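Side-chain contacts in putative glycoside hydrolase (Bacteroides ovatus, PDB 4ONZ), which is of undetermined function but, as a putative glycoside hydrolase, has the five-bladed beta-propeller fold familiar from related carbohydrate-active enzymes: residues A[336-341]-A[346-351]; A[61-66]-A[326-331]; A[13-18]-A[258-263]; A[22-27]-A[91-96]. All blocks are in the same frame, centred on the assembly; numbering follows the deposited sequence. Where two conformers were deposited one is given.

Contact 1 (A[336-341]-A[346-351])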
loop_
_atom_site.group_PDB
_atom_site.type_symbol
_atom_site.label_atom_id
_atom_site.label_comp_id
_atom_site.label_asym_id
_atom_site.label_seq_id
_atom_site.Cartn_x
_atom_site.Cartn_y
_atom_site.Cartn_z
ATOM N N LEU A 336 10.030 5.548 -3.655
ATOM C CA LEU A 336 9.296 4.299 -3.463
ATOM C C LEU A 336 9.630 3.749 -2.072
ATOM O O LEU A 336 10.807 3.545 -1.764
ATOM C CB LEU A 336 9.777 3.311 -4.527
ATOM C CG LEU A 336 8.918 2.114 -4.882
ATOM C CD1 LEU A 336 7.587 2.604 -5.429
ATOM C CD2 LEU A 336 9.648 1.279 -5.913
ATOM N N TYR A 337 8.612 3.493 -1.253
ATOM C CA TYR A 337 8.801 2.952 0.089
ATOM C C TYR A 337 8.246 1.553 0.134
ATOM O O TYR A 337 7.125 1.296 -0.323
ATOM C CB TYR A 337 8.160 3.846 1.150
ATOM C CG TYR A 337 8.875 5.150 1.272
ATOM C CD1 TYR A 337 10.013 5.253 2.053
ATOM C CD2 TYR A 337 8.460 6.271 0.554
ATOM C CE1 TYR A 337 10.707 6.446 2.140
ATOM C CE2 TYR A 337 9.140 7.457 0.643
ATOM C CZ TYR A 337 10.264 7.539 1.441
ATOM O OH TYR A 337 10.974 8.706 1.518
ATOM N N TYR A 338 9.031 0.650 0.688
ATOM C CA TYR A 338 8.667 -0.758 0.698
ATOM C C TYR A 338 9.105 -1.472 1.941
ATOM O O TYR A 338 10.040 -1.035 2.627
ATOM C CB TYR A 338 9.277 -1.448 -0.523
ATOM C CG TYR A 338 10.807 -1.424 -0.657
ATOM C CD1 TYR A 338 11.486 -0.301 -1.167
ATOM C CD2 TYR A 338 11.558 -2.557 -0.380
ATOM C CE1 TYR A 338 12.875 -0.310 -1.322
ATOM C CE2 TYR A 338 12.935 -2.571 -0.531
ATOM C CZ TYR A 338 13.592 -1.458 -1.003
ATOM O OH TYR A 338 14.967 -1.522 -1.143
ATOM N N GLY A 339 8.386 -2.551 2.241
ATOM C CA GLY A 339 8.724 -3.424 3.327
ATOM C C GLY A 339 9.822 -4.313 2.782
ATOM O O GLY A 339 9.725 -4.815 1.649
ATOM N N CYS A 340 10.886 -4.467 3.559
ATOM C CA CYS A 340 11.996 -5.313 3.166
ATOM C C CYS A 340 12.145 -6.411 4.215
ATOM O O CYS A 340 12.143 -6.146 5.424
ATOM C CB CYS A 340 13.280 -4.479 2.945
ATOM S SG CYS A 340 13.880 -3.546 4.359
ATOM N N ALA A 341 12.187 -7.659 3.744
ATOM C CA ALA A 341 12.338 -8.831 4.604
ATOM C C ALA A 341 11.202 -9.007 5.610
ATOM O O ALA A 341 11.402 -9.606 6.671
ATOM C CB ALA A 341 13.686 -8.770 5.325
ATOM N N ALA A 346 12.324 0.328 3.661
ATOM C CA ALA A 346 13.408 0.793 2.807
ATOM C C ALA A 346 12.877 1.739 1.743
ATOM O O ALA A 346 11.663 1.810 1.491
ATOM C CB ALA A 346 14.141 -0.377 2.170
ATOM N N VAL A 347 13.803 2.454 1.112
ATOM C CA VAL A 347 13.460 3.432 0.093
ATOM C C VAL A 347 14.315 3.255 -1.162
ATOM O O VAL A 347 15.485 2.849 -1.081
ATOM C CB VAL A 347 13.622 4.879 0.642
ATOM C CG1 VAL A 347 15.084 5.208 0.920
ATOM C CG2 VAL A 347 13.038 5.903 -0.318
ATOM N N ALA A 348 13.710 3.539 -2.315
ATOM C CA ALA A 348 14.403 3.549 -3.613
ATOM C C ALA A 348 13.878 4.778 -4.342
ATOM O O ALA A 348 12.726 5.187 -4.142
ATOM C CB ALA A 348 14.160 2.274 -4.409
ATOM N N VAL A 349 14.712 5.363 -5.187
ATOM C CA VAL A 349 14.413 6.666 -5.787
ATOM C C VAL A 349 14.559 6.678 -7.304
ATOM O O VAL A 349 15.486 6.084 -7.840
ATOM C CB VAL A 349 15.379 7.719 -5.193
ATOM C CG1 VAL A 349 15.029 9.126 -5.669
ATOM C CG2 VAL A 349 15.369 7.636 -3.668
ATOM N N CYS A 350 13.636 7.371 -7.973
ATOM C CA CYS A 350 13.618 7.516 -9.428
ATOM C C CYS A 350 13.656 8.996 -9.805
ATOM O O CYS A 350 12.838 9.787 -9.332
ATOM C CB CYS A 350 12.357 6.880 -9.998
ATOM S SG CYS A 350 12.118 7.044 -11.783
ATOM N N ASP A 351 14.600 9.374 -10.659
ATOM C CA ASP A 351 14.712 10.775 -11.073
ATOM C C ASP A 351 14.134 11.057 -12.467
ATOM O O ASP A 351 14.272 12.166 -12.975
ATOM C CB ASP A 351 16.165 11.252 -10.945
ATOM C CG ASP A 351 17.125 10.426 -11.758
ATOM O OD1 ASP A 351 16.700 9.832 -12.770
ATOM O OD2 ASP A 351 18.313 10.375 -11.384
#
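Leu336 N donates to Ala348 O over 2.8 Å in an almost linear bond (173° at the hydrogen), the shortest of four backbone bonds that close this antiparallel beta hairpin of strands 333-340 and 344-350, part of one blade of the propeller. The other three are Ala348 N to Leu336 O, Tyr338 N to Ala346 O and Ala346 N to Tyr338 O. Between the two hydrogen-bonded pairs sits the non-hydrogen-bonded pair Tyr337–Val347. Here the Leu336 carbonyl, already bound by Ala348 N, also takes a CA-H...O contact from Val347 CA at 3.2 Å.

The two tyrosines go to opposite faces of the sheet, and each ring carries an aliphatic group on one face. Tyr338 has CG between its backbone N and carbonyl carbon (chi1 60°), which folds the ring across the strand gap onto Ala346. The methyl lies over one ring face, off toward the rim, with Ala346 CB 3.4 Å from Tyr338 CZ. Cys340 SG touches the same methyl at 3.9 Å. Beyond the hairpin, the Tyr338 hydroxyl bonds to Glu312, and Phe305 meets the ring edge-to-face.

On the other face Tyr337 and Val347 lie alongside with a common direction. The Tyr337 hydroxyl bonds to Gly92 O, which ties down the far end of the ring. Val347 CG2 lies over the Tyr337 ring face, 3.4 Å from Tyr337 CE1.

Contact 2 (A[61-66]-A[326-331])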
loop_
_atom_site.group_PDB
_atom_site.type_symbol
_atom_site.label_atom_id
_atom_site.label_comp_id
_atom_site.label_asym_id
_atom_site.label_seq_id
_atom_site.Cartn_x
_atom_site.Cartn_y
_atom_site.Cartn_z
ATOM N N GLY A 61 5.645 20.205 2.398
ATOM C CA GLY A 61 6.985 20.000 1.845
ATOM C C GLY A 61 7.795 18.849 2.422
ATOM O O GLY A 61 8.957 18.678 2.055
ATOM N N LYS A 62 7.195 18.057 3.311
ATOM C CA LYS A 62 7.876 16.929 3.920
ATOM C C LYS A 62 7.241 15.597 3.543
ATOM O O LYS A 62 6.036 15.503 3.371
ATOM C CB LYS A 62 7.865 17.049 5.440
ATOM C CG LYS A 62 8.704 18.195 5.977
ATOM C CD LYS A 62 8.871 18.063 7.480
ATOM C CE LYS A 62 9.918 19.023 8.013
ATOM N NZ LYS A 62 10.190 18.752 9.451
ATOM N N ILE A 63 8.082 14.580 3.429
ATOM C CA ILE A 63 7.644 13.231 3.156
ATOM C C ILE A 63 7.241 12.605 4.489
ATOM O O ILE A 63 7.959 12.731 5.494
ATOM C CB ILE A 63 8.757 12.388 2.493
ATOM C CG1 ILE A 63 9.016 12.908 1.071
ATOM C CG2 ILE A 63 8.355 10.920 2.445
ATOM C CD1 ILE A 63 10.206 12.295 0.377
ATOM N N VAL A 64 6.083 11.956 4.499
ATOM C CA VAL A 64 5.604 11.273 5.691
ATOM C C VAL A 64 5.410 9.809 5.352
ATOM O O VAL A 64 4.782 9.480 4.346
ATOM C CB VAL A 64 4.268 11.845 6.202
ATOM C CG1 VAL A 64 3.745 10.998 7.358
ATOM C CG2 VAL A 64 4.434 13.299 6.618
ATOM N N VAL A 65 5.975 8.939 6.183
ATOM C CA VAL A 65 5.861 7.504 6.010
ATOM C C VAL A 65 5.042 6.983 7.178
ATOM O O VAL A 65 5.344 7.269 8.337
ATOM C CB VAL A 65 7.243 6.818 5.949
ATOM C CG1 VAL A 65 7.091 5.325 5.749
ATOM C CG2 VAL A 65 8.089 7.428 4.836
ATOM N N LEU A 66 3.986 6.243 6.850
ATOM C CA LEU A 66 3.063 5.670 7.823
ATOM C C LEU A 66 3.275 4.153 7.753
ATOM O O LEU A 66 2.813 3.480 6.840
ATOM C CB LEU A 66 1.634 6.085 7.468
ATOM C CG LEU A 66 1.418 7.604 7.613
ATOM C CD1 LEU A 66 0.279 8.137 6.758
ATOM C CD2 LEU A 66 1.217 7.983 9.074
ATOM N N GLY A 326 4.322 2.470 -0.826
ATOM C CA GLY A 326 4.292 3.926 -0.810
ATOM C C GLY A 326 4.989 4.519 -2.011
ATOM O O GLY A 326 6.014 4.015 -2.448
ATOM N N LEU A 327 4.420 5.594 -2.547
ATOM C CA LEU A 327 4.976 6.281 -3.693
ATOM C C LEU A 327 4.704 7.769 -3.562
ATOM O O LEU A 327 3.541 8.199 -3.512
ATOM C CB LEU A 327 4.358 5.754 -4.988
ATOM C CG LEU A 327 4.864 6.398 -6.273
ATOM C CD1 LEU A 327 6.359 6.136 -6.476
ATOM C CD2 LEU A 327 4.057 5.880 -7.457
ATOM N N VAL A 328 5.769 8.567 -3.515
ATOM C CA VAL A 328 5.607 10.017 -3.385
ATOM C C VAL A 328 6.470 10.771 -4.384
ATOM O O VAL A 328 7.563 10.326 -4.740
ATOM C CB VAL A 328 5.925 10.520 -1.960
ATOM C CG1 VAL A 328 4.938 9.947 -0.952
ATOM C CG2 VAL A 328 7.339 10.176 -1.543
ATOM N N TYR A 329 5.941 11.898 -4.837
ATOM C CA TYR A 329 6.626 12.799 -5.734
ATOM C C TYR A 329 7.167 13.919 -4.854
ATOM O O TYR A 329 6.413 14.582 -4.146
ATOM C CB TYR A 329 5.662 13.361 -6.773
ATOM C CG TYR A 329 6.306 14.348 -7.716
ATOM C CD1 TYR A 329 6.963 13.915 -8.862
ATOM C CD2 TYR A 329 6.260 15.710 -7.464
ATOM C CE1 TYR A 329 7.551 14.817 -9.729
ATOM C CE2 TYR A 329 6.845 16.621 -8.328
ATOM C CZ TYR A 329 7.487 16.164 -9.458
ATOM O OH TYR A 329 8.078 17.059 -10.317
ATOM N N HIS A 330 8.475 14.133 -4.913
ATOM C CA HIS A 330 9.134 15.128 -4.082
ATOM C C HIS A 330 10.371 15.668 -4.786
ATOM O O HIS A 330 11.272 14.907 -5.128
ATOM C CB HIS A 330 9.518 14.478 -2.754
ATOM C CG HIS A 330 10.273 15.379 -1.828
ATOM N ND1 HIS A 330 9.672 16.402 -1.133
ATOM C CD2 HIS A 330 11.578 15.391 -1.463
ATOM C CE1 HIS A 330 10.574 17.020 -0.390
ATOM N NE2 HIS A 330 11.739 16.420 -0.568
ATOM N N LYS A 331 10.377 16.979 -5.016
ATOM C CA LYS A 331 11.489 17.676 -5.671
ATOM C C LYS A 331 11.936 17.011 -6.971
ATOM O O LYS A 331 13.102 16.626 -7.135
ATOM C CB LYS A 331 12.659 17.851 -4.698
ATOM C CG LYS A 331 12.329 18.775 -3.539
ATOM C CD LYS A 331 13.512 18.943 -2.600
ATOM C CE LYS A 331 13.191 19.910 -1.471
ATOM N NZ LYS A 331 14.315 20.019 -0.500
#
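Ile63 reaches across to both Val328 and His330, its CD1 methyl touching each. The contact packs one blade of the beta-propeller against another: strand 62-70 belongs to the sheet with 50-59 and 82-89, strand 322-330 to the sheet with 333-340 and 344-350. Ile63, Val328 and His330 form its buried part; Gly61 adds a backbone carbonyl.

The buried part is dense, with several carbon contacts from Ile63 to two residues. Ile63 has CG1 beside its backbone N (chi1 -69°) and CD1 extended beyond it (chi2 172°), which carries the methyl to the facing strand. CD1 comes 4.0 Å from Val328 CG2 and 3.8 Å from His330 CG. Relative to the imidazole it is an off-centre CH-pi contact, 4.1 Å from the His330 ring centroid to Ile63 CD1. Ile63 CG1 lies over the same ring face, toward the rim, 4.0 Å from His330 CG. Tyr337 packs on Ile63 as well, while Ala56 and Val58 of strand 50-59 touch Val328.

The solvent side is at Gly61, an exposed residue in the turn leading into strand 62-70. Here a single carbonyl touches the imidazole, near the ring plane. The histidine thus has aliphatic carbon over one face and a carbonyl oxygen at its rim, with Gly61 O 3.4 Å from His330 CE1.

Contact 3 (A[13-18]-A[258-263])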
loop_
_atom_site.group_PDB
_atom_site.type_symbol
_atom_site.label_atom_id
_atom_site.label_comp_id
_atom_site.label_asym_id
_atom_site.label_seq_id
_atom_site.Cartn_x
_atom_site.Cartn_y
_atom_site.Cartn_z
ATOM N N TRP A 13 6.722 3.069 -21.128
ATOM C CA TRP A 13 5.700 3.457 -20.153
ATOM C C TRP A 13 6.043 3.106 -18.698
ATOM O O TRP A 13 5.379 3.573 -17.770
ATOM C CB TRP A 13 4.367 2.782 -20.511
ATOM C CG TRP A 13 4.407 1.272 -20.479
ATOM C CD1 TRP A 13 4.659 0.433 -21.527
ATOM C CD2 TRP A 13 4.190 0.431 -19.338
ATOM N NE1 TRP A 13 4.612 -0.879 -21.108
ATOM C CE2 TRP A 13 4.322 -0.906 -19.769
ATOM C CE3 TRP A 13 3.888 0.679 -17.993
ATOM C CZ2 TRP A 13 4.165 -1.991 -18.904
ATOM C CZ3 TRP A 13 3.735 -0.401 -17.136
ATOM C CH2 TRP A 13 3.875 -1.716 -17.595
ATOM N N VAL A 14 7.070 2.288 -18.503
ATOM C CA VAL A 14 7.441 1.806 -17.176
ATOM C C VAL A 14 8.003 2.925 -16.303
ATOM O O VAL A 14 8.803 3.725 -16.758
ATOM C CB VAL A 14 8.459 0.647 -17.288
ATOM C CG1 VAL A 14 8.888 0.157 -15.918
ATOM C CG2 VAL A 14 7.861 -0.502 -18.088
ATOM N N ILE A 15 7.556 2.991 -15.055
ATOM C CA ILE A 15 8.054 4.004 -14.135
ATOM C C ILE A 15 9.325 3.455 -13.501
ATOM O O ILE A 15 9.338 2.343 -12.956
ATOM C CB ILE A 15 7.021 4.391 -13.066
ATOM C CG1 ILE A 15 5.734 4.884 -13.730
ATOM C CG2 ILE A 15 7.593 5.470 -12.154
ATOM C CD1 ILE A 15 4.614 5.203 -12.775
ATOM N N GLY A 16 10.396 4.237 -13.591
ATOM C CA GLY A 16 11.691 3.843 -13.065
ATOM C C GLY A 16 12.826 4.343 -13.950
ATOM O O GLY A 16 12.596 5.140 -14.852
ATOM N N PRO A 17 14.056 3.870 -13.702
ATOM C CA PRO A 17 14.394 2.896 -12.666
ATOM C C PRO A 17 14.454 3.506 -11.266
ATOM O O PRO A 17 14.764 4.695 -11.119
ATOM C CB PRO A 17 15.788 2.417 -13.092
ATOM C CG PRO A 17 16.394 3.593 -13.768
ATOM C CD PRO A 17 15.262 4.394 -14.372
ATOM N N PHE A 18 14.135 2.695 -10.257
ATOM C CA PHE A 18 14.224 3.101 -8.865
ATOM C C PHE A 18 15.521 2.532 -8.311
ATOM O O PHE A 18 15.720 1.314 -8.314
ATOM C CB PHE A 18 13.031 2.595 -8.062
ATOM C CG PHE A 18 11.744 3.271 -8.404
ATOM C CD1 PHE A 18 10.952 2.809 -9.448
ATOM C CD2 PHE A 18 11.322 4.374 -7.687
ATOM C CE1 PHE A 18 9.753 3.431 -9.764
ATOM C CE2 PHE A 18 10.130 5.001 -7.997
ATOM C CZ PHE A 18 9.347 4.534 -9.042
ATOM N N GLY A 258 -1.211 6.203 -19.929
ATOM C CA GLY A 258 -2.401 5.657 -19.285
ATOM C C GLY A 258 -2.208 5.563 -17.785
ATOM O O GLY A 258 -1.425 6.312 -17.211
ATOM N N ILE A 259 -2.917 4.632 -17.154
ATOM C CA ILE A 259 -2.823 4.439 -15.707
ATOM C C ILE A 259 -1.826 3.336 -15.413
ATOM O O ILE A 259 -1.919 2.258 -15.988
ATOM C CB ILE A 259 -4.193 4.042 -15.114
ATOM C CG1 ILE A 259 -5.199 5.179 -15.325
ATOM C CG2 ILE A 259 -4.070 3.712 -13.624
ATOM C CD1 ILE A 259 -6.648 4.773 -15.160
ATOM N N VAL A 260 -0.877 3.604 -14.521
ATOM C CA VAL A 260 0.084 2.594 -14.100
ATOM C C VAL A 260 -0.226 2.185 -12.657
ATOM O O VAL A 260 -0.338 3.033 -11.746
ATOM C CB VAL A 260 1.556 3.054 -14.217
ATOM C CG1 VAL A 260 2.508 2.031 -13.589
ATOM C CG2 VAL A 260 1.929 3.279 -15.687
ATOM N N LEU A 261 -0.390 0.882 -12.467
ATOM C CA LEU A 261 -0.570 0.321 -11.142
ATOM C C LEU A 261 0.698 -0.455 -10.815
ATOM O O LEU A 261 1.050 -1.397 -11.533
ATOM C CB LEU A 261 -1.778 -0.616 -11.094
ATOM C CG LEU A 261 -1.990 -1.359 -9.761
ATOM C CD1 LEU A 261 -2.290 -0.392 -8.622
ATOM C CD2 LEU A 261 -3.090 -2.403 -9.888
ATOM N N VAL A 262 1.407 -0.029 -9.772
ATOM C CA VAL A 262 2.540 -0.788 -9.262
ATOM C C VAL A 262 1.927 -1.849 -8.340
ATOM O O VAL A 262 1.141 -1.531 -7.433
ATOM C CB VAL A 262 3.564 0.091 -8.506
ATOM C CG1 VAL A 262 4.573 -0.770 -7.756
ATOM C CG2 VAL A 262 4.284 1.022 -9.469
ATOM N N TYR A 263 2.256 -3.114 -8.582
ATOM C CA TYR A 263 1.698 -4.183 -7.780
ATOM C C TYR A 263 2.763 -5.187 -7.366
ATOM O O TYR A 263 3.851 -5.234 -7.932
ATOM C CB TYR A 263 0.533 -4.860 -8.512
ATOM C CG TYR A 263 0.901 -5.769 -9.668
ATOM C CD1 TYR A 263 1.060 -5.272 -10.955
ATOM C CD2 TYR A 263 1.032 -7.139 -9.478
ATOM C CE1 TYR A 263 1.370 -6.113 -12.010
ATOM C CE2 TYR A 263 1.333 -7.985 -10.528
ATOM C CZ TYR A 263 1.502 -7.474 -11.789
ATOM O OH TYR A 263 1.813 -8.337 -12.821
#
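Ile15 lays its CD1 methyl against Val260, 3.9 Å from the CG1 branch, the two side chains passing antiparallel. Ile15 lies in an irregular N-terminal stretch, and Val260 sits on strand 258-266 of a propeller blade, between neighbouring strands 245-255 and 281-288. The chain start is therefore laid across a sheet strand that comes some 240 residues later in the sequence.

Ile15 has CG1 beside the backbone N (chi1 -57°), and with chi2 at 176° the branch runs straight on, carrying CD1 to the valine; CD1 also comes 4.0 Å from Val260 CB. The two methyls of Val260 divide the work. CG1 takes the isoleucine, while CG2 turns to the tryptophan, meeting the indole edge near its plane with Val260 CG2 4.0 Å from Trp13 CE3. That is an edge contact, without stacking. One indole face is instead covered from within its own stretch: Val14 CG2 lies 3.8 Å above the Trp13 ring plane, over its centre.

Polar bonds fix the segment from outside. Trp13 NE1 bonds to Asp298, which probably helps to hold the indole's orientation, and Ile15 O accepts from Gln285 NE2 of strand 281-288. Ile15 also touches Leu334 of strand 333-340, so it packs between two sheets. The backbone contributes to this contact too, Val260 CG2 lying 4.0 Å from Trp13 O.

Contact 4 (A[22-27]-A[91-96])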
loop_
_atom_site.group_PDB
_atom_site.type_symbol
_atom_site.label_atom_id
_atom_site.label_comp_id
_atom_site.label_asym_id
_atom_site.label_seq_id
_atom_site.Cartn_x
_atom_site.Cartn_y
_atom_site.Cartn_z
ATOM N N GLU A 22 22.891 4.314 -1.796
ATOM C CA GLU A 22 23.898 3.540 -1.073
ATOM C C GLU A 22 23.968 3.873 0.425
ATOM O O GLU A 22 23.969 5.035 0.824
ATOM C CB GLU A 22 25.288 3.685 -1.707
ATOM C CG GLU A 22 26.273 2.632 -1.207
ATOM C CD GLU A 22 27.627 2.686 -1.889
ATOM O OE1 GLU A 22 28.147 3.794 -2.117
ATOM O OE2 GLU A 22 28.183 1.608 -2.174
ATOM N N GLY A 23 23.997 2.814 1.234
ATOM C CA GLY A 23 24.137 2.895 2.679
ATOM C C GLY A 23 23.039 3.466 3.540
ATOM O O GLY A 23 23.224 3.555 4.746
ATOM N N VAL A 24 21.905 3.851 2.963
ATOM C CA VAL A 24 20.844 4.479 3.763
ATOM C C VAL A 24 19.799 3.501 4.288
ATOM O O VAL A 24 19.089 3.812 5.246
ATOM C CB VAL A 24 20.096 5.593 2.989
ATOM C CG1 VAL A 24 21.086 6.562 2.364
ATOM C CG2 VAL A 24 19.168 5.017 1.920
ATOM N N ASN A 25 19.695 2.327 3.670
ATOM C CA ASN A 25 18.659 1.373 4.050
ATOM C C ASN A 25 19.073 0.328 5.073
ATOM O O ASN A 25 20.210 -0.142 5.049
ATOM C CB ASN A 25 18.118 0.671 2.809
ATOM C CG ASN A 25 17.193 1.549 2.009
ATOM O OD1 ASN A 25 16.260 2.137 2.554
ATOM N ND2 ASN A 25 17.418 1.614 0.703
ATOM N N PRO A 26 18.131 -0.085 5.944
ATOM C CA PRO A 26 16.727 0.346 6.039
ATOM C C PRO A 26 16.559 1.714 6.705
ATOM O O PRO A 26 17.382 2.102 7.540
ATOM C CB PRO A 26 16.086 -0.743 6.909
ATOM C CG PRO A 26 17.205 -1.255 7.745
ATOM C CD PRO A 26 18.440 -1.167 6.895
ATOM N N VAL A 27 15.503 2.434 6.336
ATOM C CA VAL A 27 15.235 3.764 6.900
ATOM C C VAL A 27 14.373 3.736 8.179
ATOM O O VAL A 27 14.391 4.693 8.942
ATOM C CB VAL A 27 14.645 4.745 5.851
ATOM C CG1 VAL A 27 15.671 5.029 4.761
ATOM C CG2 VAL A 27 13.351 4.235 5.242
ATOM N N ASP A 91 14.133 14.915 3.473
ATOM C CA ASP A 91 14.749 14.455 2.224
ATOM C C ASP A 91 14.310 13.066 1.723
ATOM O O ASP A 91 14.775 12.613 0.676
ATOM C CB ASP A 91 16.283 14.468 2.401
ATOM C CG ASP A 91 16.772 13.567 3.565
ATOM O OD1 ASP A 91 15.945 12.903 4.228
ATOM O OD2 ASP A 91 18.003 13.520 3.811
ATOM N N GLY A 92 13.434 12.397 2.470
ATOM C CA GLY A 92 12.955 11.065 2.097
ATOM C C GLY A 92 13.807 9.935 2.648
ATOM O O GLY A 92 13.460 8.765 2.467
ATOM N N ILE A 93 14.891 10.291 3.348
ATOM C CA ILE A 93 15.865 9.334 3.887
ATOM C C ILE A 93 15.877 9.342 5.416
ATOM O O ILE A 93 15.654 8.312 6.042
ATOM C CB ILE A 93 17.285 9.660 3.365
ATOM C CG1 ILE A 93 17.274 9.811 1.841
ATOM C CG2 ILE A 93 18.286 8.601 3.804
ATOM C CD1 ILE A 93 16.769 8.601 1.090
ATOM N N GLU A 94 16.174 10.498 6.007
ATOM C CA GLU A 94 16.182 10.618 7.461
ATOM C C GLU A 94 14.737 10.662 7.965
ATOM O O GLU A 94 13.887 11.325 7.384
ATOM C CB GLU A 94 16.971 11.849 7.909
ATOM C CG GLU A 94 18.425 11.831 7.460
ATOM C CD GLU A 94 19.176 10.597 7.935
ATOM O OE1 GLU A 94 18.898 10.115 9.053
ATOM O OE2 GLU A 94 20.061 10.120 7.194
HETATM N N MSE A 95 14.468 9.919 9.038
HETATM C CA MSE A 95 13.121 9.811 9.590
HETATM C C MSE A 95 13.040 10.265 11.023
HETATM O O MSE A 95 13.859 9.873 11.849
HETATM C CB MSE A 95 12.703 8.343 9.560
HETATM C CG MSE A 95 12.667 7.713 8.166
HETATM SE SE MSE A 95 11.114 8.330 7.137
HETATM C CE MSE A 95 11.876 8.269 5.334
ATOM N N LYS A 96 12.057 11.112 11.320
ATOM C CA LYS A 96 11.783 11.566 12.683
ATOM C C LYS A 96 10.462 10.896 13.052
ATOM O O LYS A 96 9.424 11.201 12.455
ATOM C CB LYS A 96 11.677 13.089 12.726
ATOM C CG LYS A 96 11.375 13.689 14.093
ATOM C CD LYS A 96 11.290 15.209 14.001
ATOM C CE LYS A 96 10.730 15.838 15.268
ATOM N NZ LYS A 96 11.514 15.484 16.483
HETATM O O HOH W 1 16.336 6.695 8.220
#
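Val27 and Ile93 bury the most surface here, and they meet through a methyl and a carbonyl: Val27 CG1 lies 3.5 Å from Ile93 O. Val27 has CG1 beside its own backbone N (chi1 -65°), which turns that methyl to the oxygen. The same Ile93 carbonyl is gripped from another quarter by a water, which donates to it over 2.8 Å and to Val27 O over 2.9 Å, bridging two backbone oxygens that could not bond to each other directly.

Ile93 meets Val24 with its CG2 methyl. The valine stands roughly perpendicular to the isoleucine, and Ile93 CG2 sits 3.6 Å from Val24 CB, with both valine methyls close by. Both segments are irregular loops at the surface of the beta-propeller. Residues 22-27 run beside the hairpin strand 344-350; the loop holding 91-96 leads from strand 82-89 to the short strand 96-97. Val347 of the hairpin touches both Val27 and Ile93.

The backbone around Ile93 is set by Asp91, whose OD1 forms an Asx turn with Ile93 N and also accepts from Glu94 N. The Glu94 bond uses the syn lone pair, while Ile93 N comes from above the carboxylate plane, 56° out of it. At the far end selenomethionine Met95, its chain bent, sets CG 3.6 Å from Val27 O.

How the contacts relate
Contacts 1, 2 and 4 cluster, with centres about 10 to 12 Å apart, around the blade of strands 322-330, 333-340 and 344-350. Contact 1 is the hairpin within that blade, contact 2 faces its strand 322-330 toward strand 62-70 of another blade, and contact 4 lies at the surface beside its strand 344-350. The centre of contact 3, on the sheet carrying strand 258-266, is about 14 Å from that of contact 1 and about 23 Å from that of contact 4. Along the chain contact 2 interleaves with 3 and 4, and contact 1 comes last. The N-terminal loop runs along two sheets in contacts 3 and 4; contact 2, joining early and last blades, is consistent with ring closure.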